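Local atomic coordinates of ribosome biogenesis GTPase A (Thermotoga maritima, PDB entry 3CNL), a protein that binds GTP, probably hydrolyses it, and is probably required for a late step in assembly of the 50S ribosomal subunit. Residues I51-V56 with K76-T81. Sequence-based numbering, arbitrary orientation.
Sequences ILLNKV and KRVITT. With GNP (phosphoaminophosphonic acid-guanylate ester), chain B.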
# COMPACT_ATOMS: atom_id res chain seq x y z
N ILE A 51 -8.88 2.61 9.25
CA ILE A 51 -8.31 1.93 8.06
C ILE A 51 -8.53 2.83 6.86
O ILE A 51 -9.66 3.15 6.52
CB ILE A 51 -8.95 0.55 7.82
CG1 ILE A 51 -8.63 -0.38 8.99
CG2 ILE A 51 -8.50 -0.04 6.43
CD1 ILE A 51 -9.48 -1.66 9.05
N LEU A 52 -7.44 3.28 6.26
CA LEU A 52 -7.50 4.14 5.11
C LEU A 52 -7.13 3.33 3.87
O LEU A 52 -6.03 2.77 3.79
CB LEU A 52 -6.57 5.34 5.32
CG LEU A 52 -6.51 6.51 4.35
CD1 LEU A 52 -5.80 7.68 5.02
CD2 LEU A 52 -5.74 6.15 3.11
N LEU A 53 -8.05 3.24 2.91
CA LEU A 53 -7.79 2.48 1.69
C LEU A 53 -7.32 3.46 0.65
O LEU A 53 -8.12 4.16 0.05
CB LEU A 53 -9.05 1.74 1.22
CG LEU A 53 -9.58 0.71 2.21
CD1 LEU A 53 -10.77 -0.02 1.60
CD2 LEU A 53 -8.48 -0.30 2.70
N ASN A 54 -5.99 3.54 0.47
CA ASN A 54 -5.41 4.60 -0.34
C ASN A 54 -5.30 4.20 -1.83
O ASN A 54 -5.47 3.03 -2.16
CB ASN A 54 -4.03 4.94 0.22
CG ASN A 54 -3.57 6.29 -0.18
OD1 ASN A 54 -4.37 7.16 -0.44
ND2 ASN A 54 -2.26 6.50 -0.22
N LYS A 55 -5.00 5.17 -2.69
CA LYS A 55 -4.75 4.96 -4.13
C LYS A 55 -5.98 4.41 -4.89
O LYS A 55 -5.83 3.64 -5.86
CB LYS A 55 -3.52 4.05 -4.38
CG LYS A 55 -2.20 4.52 -3.72
CD LYS A 55 -0.99 3.70 -4.16
CE LYS A 55 0.26 4.15 -3.39
NZ LYS A 55 1.48 3.43 -3.86
N VAL A 56 -7.20 4.81 -4.47
CA VAL A 56 -8.44 4.31 -5.13
C VAL A 56 -8.49 4.69 -6.62
O VAL A 56 -9.22 4.06 -7.44
CB VAL A 56 -9.75 4.73 -4.38
CG1 VAL A 56 -9.82 4.10 -2.98
CG2 VAL A 56 -9.94 6.25 -4.35
N LYS A 76 -15.59 -1.97 11.46
CA LYS A 76 -14.34 -1.23 11.40
C LYS A 76 -14.48 0.18 10.86
O LYS A 76 -15.35 0.45 10.04
CB LYS A 76 -13.24 -2.05 10.72
CG LYS A 76 -12.68 -3.03 11.72
CD LYS A 76 -11.80 -4.11 11.15
CE LYS A 76 -11.26 -4.93 12.31
NZ LYS A 76 -10.22 -5.87 11.83
N ARG A 77 -13.67 1.09 11.38
CA ARG A 77 -13.65 2.46 10.88
C ARG A 77 -12.77 2.47 9.61
O ARG A 77 -11.57 2.20 9.67
CB ARG A 77 -13.12 3.41 11.96
CG ARG A 77 -13.10 4.88 11.59
CD ARG A 77 -13.05 5.76 12.85
NE ARG A 77 -12.79 7.18 12.54
CZ ARG A 77 -12.49 8.10 13.45
NH1 ARG A 77 -12.40 7.75 14.73
NH2 ARG A 77 -12.27 9.36 13.10
N VAL A 78 -13.39 2.76 8.47
CA VAL A 78 -12.73 2.65 7.18
C VAL A 78 -13.12 3.81 6.29
O VAL A 78 -14.30 4.17 6.21
CB VAL A 78 -13.04 1.29 6.48
CG1 VAL A 78 -14.55 1.07 6.22
CG2 VAL A 78 -12.25 1.13 5.17
N ILE A 79 -12.11 4.40 5.65
CA ILE A 79 -12.31 5.43 4.65
C ILE A 79 -11.52 5.07 3.40
O ILE A 79 -10.67 4.19 3.45
CB ILE A 79 -11.86 6.82 5.15
CG1 ILE A 79 -10.33 6.88 5.34
CG2 ILE A 79 -12.64 7.21 6.43
CD1 ILE A 79 -9.77 8.27 5.49
N THR A 80 -11.81 5.73 2.29
CA THR A 80 -11.03 5.53 1.07
C THR A 80 -10.59 6.90 0.61
O THR A 80 -11.29 7.87 0.85
CB THR A 80 -11.89 4.91 -0.04
OG1 THR A 80 -13.00 5.77 -0.29
CG2 THR A 80 -12.41 3.51 0.36
N THR A 81 -9.43 6.98 -0.03
CA THR A 81 -8.93 8.26 -0.52
C THR A 81 -7.89 8.04 -1.59
O THR A 81 -7.60 6.90 -1.95
CB THR A 81 -8.34 9.13 0.62
OG1 THR A 81 -8.15 10.47 0.14
CG2 THR A 81 -7.01 8.56 1.11
PG GNP B . 7.58 4.52 2.17
O1G GNP B . 7.16 4.28 3.60
O2G GNP B . 7.95 3.23 1.46
O3G GNP B . 8.66 5.59 2.16
N3B GNP B . 6.52 5.19 1.19
PB GNP B . 5.20 5.96 1.56
O1B GNP B . 4.24 5.04 2.24
O2B GNP B . 5.57 7.19 2.32
O3A GNP B . 4.60 6.36 0.20
PA GNP B . 4.79 7.67 -0.64
O1A GNP B . 3.86 8.72 -0.19
O2A GNP B . 6.20 8.05 -0.78
O5' GNP B . 4.25 7.24 -2.04
C5' GNP B . 4.79 6.13 -2.77
C4' GNP B . 4.41 6.29 -4.24
O4' GNP B . 2.97 6.22 -4.43
C3' GNP B . 4.81 7.61 -4.89
O3' GNP B . 5.17 7.34 -6.23
C2' GNP B . 3.52 8.41 -4.83
O2' GNP B . 3.51 9.40 -5.83
C1' GNP B . 2.47 7.34 -5.12
N9 GNP B . 1.16 7.60 -4.54
C8 GNP B . 0.90 7.99 -3.24
N7 GNP B . -0.39 8.11 -3.00
C5 GNP B . -1.00 7.79 -4.23
C6 GNP B . -2.37 7.74 -4.61
O6 GNP B . -3.37 7.99 -3.92
N1 GNP B . -2.54 7.36 -5.95
C2 GNP B . -1.51 7.06 -6.82
N2 GNP B . -1.84 6.71 -8.08
N3 GNP B . -0.23 7.09 -6.48
C4 GNP B . -0.05 7.47 -5.18
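L52 and T81 meet methyl to methyl: CD2 of L52 lies 3.4 Å from CG2 of T81, a tight contact. The leucine's CG stands anti to its own backbone N (chi1 -174°), which sets the fork beside both T81 and I79, whose CD1 is 3.9 Å from L52 CG. T81 suits this place because its two branches divide the work, the methyl packing on L52 while OG1 bonds to E85. On the other face, L53 lays CG 4.0 Å from V78 CG2 and its CB beside the methyl of T80; V78 and T80, both beta-branched, suit an extended strand, and helix 61-73 packs on them. Backbone hydrogen bonds of a parallel ladder join the strands, I51 N to R77 O (2.8 Å) and I79 N to I51 O among them. At the end of the strand N54 gives its ND2 to the carbonyl of T110, and just past it K55 runs extended along the guanine, its CG 3.3 Å from GNP C6, until NZ bonds to the ribose O4' (3.2 Å) and to the carbonyl of N109. Cut back to an alanine, K55 would probably leave most of that guanine face without its aliphatic cover, and O4' and the N109 carbonyl without their ammonium donor. Strand 48-54, helix 61-73 and strand 78-80 thus form a beta-alpha-beta unit with 78-80 at the sheet edge, and N54-D57 is the NKxD guanine-recognition motif of GTPases, which circular permutation places ahead of the P-loop.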